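Local coordinates for farnesyltransferase, putative (Trypanosoma cruzi, PDB 3WCA), which probably condenses two farnesyl diphosphate molecules into squalene, a magnesium- and NAD(P)H-dependent step on the way to lanosterol, at residues R207-Y210 and E211-E215. The protein carries 1 engineered substitution. Numbering follows the deposited sequence.
Sequences RDFY and EDICE
Y210 lays one face of its ring over the sulfur of C214, with SG 3.5 Å from the ring centroid and 17° off the normal. The sulfur is displaced toward the rim, CZ of Y210 lying 3.4 Å from C214 SG. This Cys sulfur-aromatic contact depends on the tyrosine CG standing anti to the backbone N (chi1 -171°), which swings the ring along the helix to the residue four positions on. F209 takes the same first torsion on the buried flank, where its CZ touches CD1 of I213 at 3.6 Å; the two side chains run side by side, and the phenylalanine ring also meets those of W222 and F301. Three i to i+4 bonds define the short helix 209-213: D212 N to D208 O (2.8 Å), I213 N to F209 O (2.9 Å) and the more bent C214 N to Y210 O. D208 occupies the N-cap position without a capping bond; its carboxylate is instead gripped side-on by R207. NE reaches D208 OD1 (2.7 Å) from above the carboxylate plane, and NH2 donates almost straight (177° at the hydrogen) to D208 OD2 on its syn side. A water accepts from E211 N. Residues 208-212 form the second Asp-rich DXXED motif of the family, D68, E71 and D72 belonging to the first. D208 lies about 6 Å from the bound thiodiphosphate analogue (side chain to ligand), consistent with a motif that probably helps bind diphosphate through magnesium; the two-nitrogen grip fixes the rotation of its carboxylate.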
loop_
_atom_site.group_PDB
_atom_site.type_symbol
_atom_site.label_atom_id
_atom_site.label_comp_id
_atom_site.label_asym_id
_atom_site.label_seq_id
_atom_site.Cartn_x
_atom_site.Cartn_y
_atom_site.Cartn_z
ATOM N N ARG A 207 -7.994 -7.083 -4.032
ATOM C CA ARG A 207 -7.439 -8.318 -4.591
ATOM C C ARG A 207 -7.355 -9.457 -3.584
ATOM O O ARG A 207 -7.591 -10.613 -3.940
ATOM C CB ARG A 207 -6.021 -8.086 -5.160
ATOM C CG ARG A 207 -5.346 -9.373 -5.724
ATOM C CD ARG A 207 -3.798 -9.309 -5.695
ATOM N NE ARG A 207 -3.291 -9.053 -4.344
ATOM C CZ ARG A 207 -2.086 -8.547 -4.073
ATOM N NH1 ARG A 207 -1.254 -8.249 -5.069
ATOM N NH2 ARG A 207 -1.722 -8.303 -2.810
ATOM N N ASP A 208 -7.014 -9.134 -2.338
ATOM C CA ASP A 208 -6.846 -10.155 -1.304
ATOM C C ASP A 208 -8.078 -10.517 -0.479
ATOM O O ASP A 208 -7.955 -11.167 0.556
ATOM C CB ASP A 208 -5.713 -9.753 -0.345
ATOM C CG ASP A 208 -4.374 -9.578 -1.055
ATOM O OD1 ASP A 208 -4.176 -10.204 -2.114
ATOM O OD2 ASP A 208 -3.515 -8.819 -0.543
ATOM N N PHE A 209 -9.263 -10.112 -0.930
ATOM C CA PHE A 209 -10.486 -10.422 -0.192
ATOM C C PHE A 209 -10.615 -11.876 0.264
ATOM O O PHE A 209 -10.769 -12.141 1.454
ATOM C CB PHE A 209 -11.723 -10.075 -1.021
ATOM C CG PHE A 209 -13.022 -10.480 -0.363
ATOM C CD1 PHE A 209 -13.614 -9.674 0.598
ATOM C CD2 PHE A 209 -13.631 -11.691 -0.685
ATOM C CE1 PHE A 209 -14.787 -10.065 1.229
ATOM C CE2 PHE A 209 -14.812 -12.087 -0.051
ATOM C CZ PHE A 209 -15.385 -11.272 0.903
ATOM N N TYR A 210 -10.574 -12.815 -0.678
ATOM C CA TYR A 210 -10.734 -14.227 -0.341
ATOM C C TYR A 210 -9.691 -14.732 0.642
ATOM O O TYR A 210 -10.019 -15.361 1.647
ATOM C CB TYR A 210 -10.683 -15.091 -1.597
ATOM C CG TYR A 210 -11.052 -16.541 -1.351
ATOM C CD1 TYR A 210 -12.337 -16.896 -0.943
ATOM C CD2 TYR A 210 -10.118 -17.561 -1.538
ATOM C CE1 TYR A 210 -12.688 -18.227 -0.730
ATOM C CE2 TYR A 210 -10.458 -18.899 -1.327
ATOM C CZ TYR A 210 -11.743 -19.221 -0.925
ATOM O OH TYR A 210 -12.085 -20.541 -0.730
ATOM N N GLU A 211 -8.431 -14.471 0.327
ATOM C CA GLU A 211 -7.325 -14.883 1.175
ATOM C C GLU A 211 -7.491 -14.314 2.580
ATOM O O GLU A 211 -7.230 -14.992 3.567
ATOM C CB GLU A 211 -6.012 -14.387 0.567
ATOM C CG GLU A 211 -4.773 -14.674 1.392
ATOM C CD GLU A 211 -3.538 -14.056 0.772
ATOM O OE1 GLU A 211 -3.305 -14.287 -0.435
ATOM O OE2 GLU A 211 -2.805 -13.341 1.486
ATOM N N ASP A 212 -7.932 -13.066 2.669
ATOM C CA ASP A 212 -8.111 -12.440 3.972
ATOM C C ASP A 212 -9.278 -13.006 4.776
ATOM O O ASP A 212 -9.147 -13.254 5.982
ATOM C CB ASP A 212 -8.290 -10.925 3.820
ATOM C CG ASP A 212 -7.015 -10.221 3.344
ATOM O OD1 ASP A 212 -5.916 -10.757 3.587
ATOM O OD2 ASP A 212 -7.112 -9.129 2.747
ATOM N N ILE A 213 -10.413 -13.220 4.111
ATOM C CA ILE A 213 -11.605 -13.724 4.788
ATOM C C ILE A 213 -11.484 -15.205 5.153
ATOM O O ILE A 213 -12.225 -15.704 6.003
ATOM C CB ILE A 213 -12.869 -13.509 3.916
ATOM C CG1 ILE A 213 -14.120 -13.551 4.790
ATOM C CG2 ILE A 213 -12.966 -14.591 2.840
ATOM C CD1 ILE A 213 -15.353 -13.001 4.095
ATOM N N CYS A 214 -10.539 -15.889 4.511
ATOM C CA CYS A 214 -10.304 -17.311 4.745
ATOM C C CYS A 214 -9.313 -17.595 5.864
ATOM O O CYS A 214 -8.948 -18.749 6.085
ATOM C CB CYS A 214 -9.789 -17.988 3.473
ATOM S SG CYS A 214 -11.042 -18.448 2.266
ATOM N N GLU A 215 -8.865 -16.563 6.568
ATOM C CA GLU A 215 -7.916 -16.789 7.648
ATOM C C GLU A 215 -8.593 -16.943 8.997
ATOM O O GLU A 215 -9.789 -16.669 9.142
ATOM C CB GLU A 215 -6.873 -15.674 7.680
ATOM C CG GLU A 215 -5.858 -15.822 6.556
ATOM C CD GLU A 215 -4.753 -14.799 6.611
ATOM O OE1 GLU A 215 -3.819 -14.890 5.783
ATOM O OE2 GLU A 215 -4.816 -13.901 7.475
HETATM O O HOH W 1 -7.381 -13.785 -2.594
#